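Local coordinates for fucoxanthin chlorophyll a/c-binding protein Lhcq10 (Chaetoceros gracilis, PDB 6L4U) that probably harvests light as a membrane antenna protein of a diatom photosystem, binding chlorophylls a and c and fucoxanthin and passing on excitation energy, at residues Ser124-Trp129 against Pro238-Glu243. Sequence-based numbering, arbitrary orientation.
Sequences SPPEQW and PHYDGE. With CLA (chlorophyll a), chain B.
The two backbones come nearest at Glu127 and Tyr240, whose CA atoms are 6.4 Å apart. Residues 125-129 form a short helical turn with few firm backbone bonds. A backbone hydrogen bond from Glu127 N to Ser124 O (2.6 Å) closes its start. Residues 238-243 are irregular chain in the loop after helix 196-223.

Tyr240 carries most of the contact. Its CG lies anti to the backbone N (chi1 153°), which lays the ring alongside Pro126 and Glu127. Pro126 CB sits over one ring face, 3.9 Å from the centroid, in a CH-pi contact. Gly242 N lies over the opposite face, off its centre. Glu127 comes at the ring edge, with CD 3.5 Å from Tyr240 CD1. The Glu127 chain bends at chi2 (105°), and the carboxylate stands almost perpendicular to the ring, 86° between planes. Glu127 OE2 reaches Tyr240 CA at 3.3 Å. With an alanine here, the edge of the Tyr240 ring would probably lose its packing against CG and the carboxylate, and a gap would open beside CD1. The ring's far end is also held: Tyr240 OH accepts a weak hydrogen bond from Glu243 N (3.2 Å) and hydrogen-bonds Asp130. Nearer the start of both segments, Ser124 OG packs on the Pro238 ring.

Trp129 takes no part in the contact with 238-243. It meets chlorophyll a, with CE3 3.8 Å from CLA CMA. Pro125 O hydrogen-bonds a bound fucoxanthin, and Glu243 forms a salt bridge with Lys225. The contact thus joins the short helix 125-130 to the C-terminal loop, beside the pigment sites of a chlorophyll a/b-binding family antenna fold.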
ATOM      1  N   SER Z 124       0.253  -7.209 111.291  1.00 71.46           N
ATOM      2  CA  SER Z 124       1.282  -7.834 110.472  1.00 71.46           C
ATOM      3  C   SER Z 124       1.669  -6.909 109.308  1.00 71.46           C
ATOM      4  O   SER Z 124       1.211  -7.138 108.184  1.00 71.46           O
ATOM      5  CB  SER Z 124       0.661  -9.131 109.961  1.00 71.46           C
ATOM      6  OG  SER Z 124       0.931 -10.203 110.816  1.00 71.46           O
ATOM      7  N   PRO Z 125       2.464  -5.858 109.553  1.00 77.05           N
ATOM      8  CA  PRO Z 125       2.396  -4.575 108.760  1.00 77.05           C
ATOM      9  C   PRO Z 125       2.561  -4.686 107.244  1.00 77.05           C
ATOM     10  O   PRO Z 125       2.047  -3.807 106.536  1.00 77.05           O
ATOM     11  CB  PRO Z 125       3.519  -3.717 109.380  1.00 77.05           C
ATOM     12  CG  PRO Z 125       4.270  -4.613 110.324  1.00 77.05           C
ATOM     13  CD  PRO Z 125       3.375  -5.746 110.703  1.00 77.05           C
ATOM     14  N   PRO Z 126       3.255  -5.693 106.677  1.00 76.34           N
ATOM     15  CA  PRO Z 126       3.105  -5.891 105.219  1.00 76.34           C
ATOM     16  C   PRO Z 126       1.695  -6.253 104.767  1.00 76.34           C
ATOM     17  O   PRO Z 126       1.288  -5.839 103.674  1.00 76.34           O
ATOM     18  CB  PRO Z 126       4.103  -7.015 104.901  1.00 76.34           C
ATOM     19  CG  PRO Z 126       4.604  -7.480 106.183  1.00 76.34           C
ATOM     20  CD  PRO Z 126       4.504  -6.343 107.112  1.00 76.34           C
ATOM     21  N   GLU Z 127       0.938  -7.012 105.559  1.00 77.95           N
ATOM     22  CA  GLU Z 127      -0.491  -7.164 105.296  1.00 77.95           C
ATOM     23  C   GLU Z 127      -1.237  -5.864 105.507  1.00 77.95           C
ATOM     24  O   GLU Z 127      -2.283  -5.654 104.879  1.00 77.95           O
ATOM     25  CB  GLU Z 127      -1.039  -8.274 106.191  1.00 77.95           C
ATOM     26  CG  GLU Z 127      -0.909  -9.633 105.566  1.00 77.95           C
ATOM     27  CD  GLU Z 127       0.205 -10.420 106.201  1.00 77.95           C
ATOM     28  OE1 GLU Z 127       1.093  -9.768 106.792  1.00 77.95           O
ATOM     29  OE2 GLU Z 127       0.240 -11.657 106.066  1.00 77.95           O
ATOM     30  N   GLN Z 128      -0.716  -4.959 106.350  1.00 83.08           N
ATOM     31  CA  GLN Z 128      -1.593  -3.850 106.666  1.00 83.08           C
ATOM     32  C   GLN Z 128      -1.454  -2.752 105.614  1.00 83.08           C
ATOM     33  O   GLN Z 128      -2.391  -1.975 105.425  1.00 83.08           O
ATOM     34  CB  GLN Z 128      -1.437  -3.394 108.134  1.00 83.08           C
ATOM     35  CG  GLN Z 128      -1.586  -1.963 108.518  1.00 83.08           C
ATOM     36  CD  GLN Z 128      -1.095  -1.619 109.909  1.00 83.08           C
ATOM     37  OE1 GLN Z 128      -0.567  -2.446 110.650  1.00 83.08           O
ATOM     38  NE2 GLN Z 128      -1.317  -0.369 110.286  1.00 83.08           N
ATOM     39  N   TRP Z 129      -0.373  -2.769 104.820  1.00 84.58           N
ATOM     40  CA  TRP Z 129      -0.296  -1.893 103.648  1.00 84.58           C
ATOM     41  C   TRP Z 129      -1.298  -2.296 102.569  1.00 84.58           C
ATOM     42  O   TRP Z 129      -1.836  -1.428 101.871  1.00 84.58           O
ATOM     43  CB  TRP Z 129       1.123  -1.893 103.066  1.00 84.58           C
ATOM     44  CG  TRP Z 129       1.246  -1.119 101.775  1.00 84.58           C
ATOM     45  CD1 TRP Z 129       1.202  -1.622 100.504  1.00 84.58           C
ATOM     46  CD2 TRP Z 129       1.419   0.297 101.636  1.00 84.58           C
ATOM     47  NE1 TRP Z 129       1.337  -0.610  99.589  1.00 84.58           N
ATOM     48  CE2 TRP Z 129       1.475   0.577 100.257  1.00 84.58           C
ATOM     49  CE3 TRP Z 129       1.537   1.353 102.544  1.00 84.58           C
ATOM     50  CZ2 TRP Z 129       1.638   1.869  99.765  1.00 84.58           C
ATOM     51  CZ3 TRP Z 129       1.704   2.635 102.053  1.00 84.58           C
ATOM     52  CH2 TRP Z 129       1.754   2.881 100.676  1.00 84.58           C
ATOM     53  N   PRO Z 238       5.573 -12.900 111.205  1.00 70.46           N
ATOM     54  CA  PRO Z 238       4.414 -13.759 110.911  1.00 70.46           C
ATOM     55  C   PRO Z 238       4.179 -14.193 109.464  1.00 70.46           C
ATOM     56  O   PRO Z 238       3.040 -14.560 109.153  1.00 70.46           O
ATOM     57  CB  PRO Z 238       3.242 -12.904 111.400  1.00 70.46           C
ATOM     58  CG  PRO Z 238       3.730 -11.524 111.212  1.00 70.46           C
ATOM     59  CD  PRO Z 238       5.169 -11.514 111.499  1.00 70.46           C
ATOM     60  N   HIS Z 239       5.190 -14.133 108.586  1.00 76.99           N
ATOM     61  CA  HIS Z 239       5.181 -14.770 107.256  1.00 76.99           C
ATOM     62  C   HIS Z 239       4.068 -14.225 106.348  1.00 76.99           C
ATOM     63  O   HIS Z 239       3.046 -14.873 106.106  1.00 76.99           O
ATOM     64  CB  HIS Z 239       5.090 -16.298 107.373  1.00 76.99           C
ATOM     65  CG  HIS Z 239       5.400 -17.017 106.098  1.00 76.99           C
ATOM     66  ND1 HIS Z 239       5.022 -18.322 105.866  1.00 76.99           N
ATOM     67  CD2 HIS Z 239       6.061 -16.613 104.988  1.00 76.99           C
ATOM     68  CE1 HIS Z 239       5.430 -18.688 104.664  1.00 76.99           C
ATOM     69  NE2 HIS Z 239       6.060 -17.669 104.108  1.00 76.99           N
ATOM     70  N   TYR Z 240       4.284 -12.978 105.900  1.00 77.72           N
ATOM     71  CA  TYR Z 240       3.325 -12.284 105.036  1.00 77.72           C
ATOM     72  C   TYR Z 240       3.074 -13.011 103.719  1.00 77.72           C
ATOM     73  O   TYR Z 240       1.939 -12.972 103.225  1.00 77.72           O
ATOM     74  CB  TYR Z 240       3.804 -10.856 104.771  1.00 77.72           C
ATOM     75  CG  TYR Z 240       3.345 -10.215 103.483  1.00 77.72           C
ATOM     76  CD1 TYR Z 240       2.049  -9.731 103.344  1.00 77.72           C
ATOM     77  CD2 TYR Z 240       4.224 -10.058 102.418  1.00 77.72           C
ATOM     78  CE1 TYR Z 240       1.635  -9.127 102.170  1.00 77.72           C
ATOM     79  CE2 TYR Z 240       3.823  -9.459 101.247  1.00 77.72           C
ATOM     80  CZ  TYR Z 240       2.528  -8.995 101.125  1.00 77.72           C
ATOM     81  OH  TYR Z 240       2.127  -8.396  99.953  1.00 77.72           O
ATOM     82  N   ASP Z 241       4.119 -13.613 103.109  1.00 77.19           N
ATOM     83  CA  ASP Z 241       3.943 -14.675 102.099  1.00 77.19           C
ATOM     84  C   ASP Z 241       3.186 -14.227 100.836  1.00 77.19           C
ATOM     85  O   ASP Z 241       2.646 -15.037 100.080  1.00 77.19           O
ATOM     86  CB  ASP Z 241       3.430 -15.879 102.919  1.00 77.19           C
ATOM     87  CG  ASP Z 241       1.950 -16.183 102.871  1.00 77.19           C
ATOM     88  OD1 ASP Z 241       1.037 -15.479 102.415  1.00 77.19           O
ATOM     89  OD2 ASP Z 241       1.657 -16.968 103.798  1.00 77.19           O
ATOM     90  N   GLY Z 242       3.222 -12.920 100.564  1.00 71.17           N
ATOM     91  CA  GLY Z 242       2.624 -12.367  99.365  1.00 71.17           C
ATOM     92  C   GLY Z 242       3.660 -11.828  98.402  1.00 71.17           C
ATOM     93  O   GLY Z 242       4.461 -12.589  97.854  1.00 71.17           O
ATOM     94  N   GLU Z 243       3.645 -10.517  98.174  1.00 79.06           N
ATOM     95  CA  GLU Z 243       4.714  -9.843  97.443  1.00 79.06           C
ATOM     96  C   GLU Z 243       4.937  -8.485  98.091  1.00 79.06           C
ATOM     97  O   GLU Z 243       4.113  -7.578  97.937  1.00 79.06           O
ATOM     98  CB  GLU Z 243       4.390  -9.695  95.956  1.00 79.06           C
ATOM     99  CG  GLU Z 243       5.501  -8.982  95.219  1.00 79.06           C
ATOM    100  CD  GLU Z 243       6.813  -9.742  95.281  1.00 79.06           C
ATOM    101  OE1 GLU Z 243       6.820 -10.977  95.113  1.00 79.06           O
ATOM    102  OE2 GLU Z 243       7.837  -9.111  95.581  1.00 79.06           O
TER
HETATM  103 MG   CLA B 303       3.000   4.332 109.526  1.00 89.15          MG
HETATM  104  CHA CLA B 303      -0.416   4.020 110.080  1.00 89.15           C
HETATM  105  CHB CLA B 303       2.469   3.576 106.291  1.00 89.15           C
HETATM  106  CHC CLA B 303       6.260   5.074 108.952  1.00 89.15           C
HETATM  107  CHD CLA B 303       3.328   5.667 112.957  1.00 89.15           C
HETATM  108  NA  CLA B 303       1.329   3.932 108.368  1.00 89.15           N
HETATM  109  C1A CLA B 303       0.100   3.735 108.694  1.00 89.15           C
HETATM  110  C2A CLA B 303      -0.793   3.200 107.591  1.00 89.15           C
HETATM  111  C3A CLA B 303       0.178   3.043 106.441  1.00 89.15           C
HETATM  112  C4A CLA B 303       1.407   3.563 107.088  1.00 89.15           C
HETATM  113  CMA CLA B 303       0.445   1.567 106.178  1.00 89.15           C
HETATM  114  CAA CLA B 303      -1.865   4.147 107.021  1.00 89.15           C
HETATM  115  CBA CLA B 303      -1.910   5.626 107.419  1.00 89.15           C
HETATM  116  CGA CLA B 303      -0.734   6.458 106.967  1.00 89.15           C
HETATM  117  O1A CLA B 303      -0.259   6.339 105.851  1.00 89.15           O
HETATM  118  O2A CLA B 303      -0.168   7.425 107.892  1.00 89.15           O
HETATM  119  NB  CLA B 303       4.189   4.301 107.862  1.00 89.15           N
HETATM  120  C1B CLA B 303       3.823   4.009 106.619  1.00 89.15           C
HETATM  121  C2B CLA B 303       4.865   4.164 105.575  1.00 89.15           C
HETATM  122  C3B CLA B 303       6.014   4.624 106.384  1.00 89.15           C
HETATM  123  C4B CLA B 303       5.476   4.661 107.780  1.00 89.15           C
HETATM  124  CMB CLA B 303       4.774   3.925 104.091  1.00 89.15           C
HETATM  125  CAB CLA B 303       7.377   4.950 105.895  1.00 89.15           C
HETATM  126  CBB CLA B 303       8.463   4.401 106.401  1.00 89.15           C
HETATM  127  NC  CLA B 303       4.454   5.181 110.713  1.00 89.15           N
HETATM  128  C1C CLA B 303       5.709   5.405 110.278  1.00 89.15           C
HETATM  129  C2C CLA B 303       6.604   6.060 111.265  1.00 89.15           C
HETATM  130  C3C CLA B 303       5.733   6.231 112.441  1.00 89.15           C
HETATM  131  C4C CLA B 303       4.443   5.653 111.986  1.00 89.15           C
HETATM  132  CMC CLA B 303       8.048   6.460 111.115  1.00 89.15           C
HETATM  133  CAC CLA B 303       6.076   6.848 113.773  1.00 89.15           C
HETATM  134  CBC CLA B 303       5.753   8.320 113.634  1.00 89.15           C
HETATM  135  ND  CLA B 303       1.846   4.813 111.134  1.00 89.15           N
HETATM  136  C1D CLA B 303       2.004   5.252 112.491  1.00 89.15           C
HETATM  137  C2D CLA B 303       0.770   5.247 113.318  1.00 89.15           C
HETATM  138  C3D CLA B 303      -0.207   4.744 112.313  1.00 89.15           C
HETATM  139  C4D CLA B 303       0.484   4.542 111.125  1.00 89.15           C
HETATM  140  CMD CLA B 303       0.410   5.599 114.733  1.00 89.15           C
HETATM  141  CAD CLA B 303      -1.631   4.386 112.084  1.00 89.15           C
HETATM  142  OBD CLA B 303      -2.578   4.447 112.948  1.00 89.15           O
HETATM  143  CBD CLA B 303      -1.782   3.954 110.682  1.00 89.15           C
HETATM  144  CGD CLA B 303      -2.556   2.676 110.570  1.00 89.15           C
HETATM  145  O1D CLA B 303      -3.785   2.709 110.565  1.00 89.15           O
HETATM  146  O2D CLA B 303      -1.856   1.411 110.449  1.00 89.15           O
HETATM  147  CED CLA B 303      -2.591   0.250 110.092  1.00 89.15           C
HETATM  148  C1  CLA B 303       0.695   8.460 107.428  1.00 89.15           C
HETATM  149  C2  CLA B 303       2.098   8.222 107.931  1.00 89.15           C
HETATM  150  C3  CLA B 303       2.500   8.687 109.124  1.00 89.15           C
HETATM  151  C4  CLA B 303       1.571   9.462 110.016  1.00 89.15           C
HETATM  152  C5  CLA B 303       3.911   8.428 109.583  1.00 89.15           C
HETATM  153  C6  CLA B 303       4.857   9.545 109.170  1.00 89.15           C
HETATM  154  C7  CLA B 303       6.134   8.968 108.573  1.00 89.15           C
HETATM  155  C8  CLA B 303       7.243  10.010 108.535  1.00 89.15           C
HETATM  156  C9  CLA B 303       8.311   9.612 107.525  1.00 89.15           C
HETATM  157  C10 CLA B 303       7.840  10.159 109.929  1.00 89.15           C
HETATM  158  C11 CLA B 303       7.713  11.586 110.449  1.00 89.15           C
HETATM  159  C12 CLA B 303       6.769  11.650 111.641  1.00 89.15           C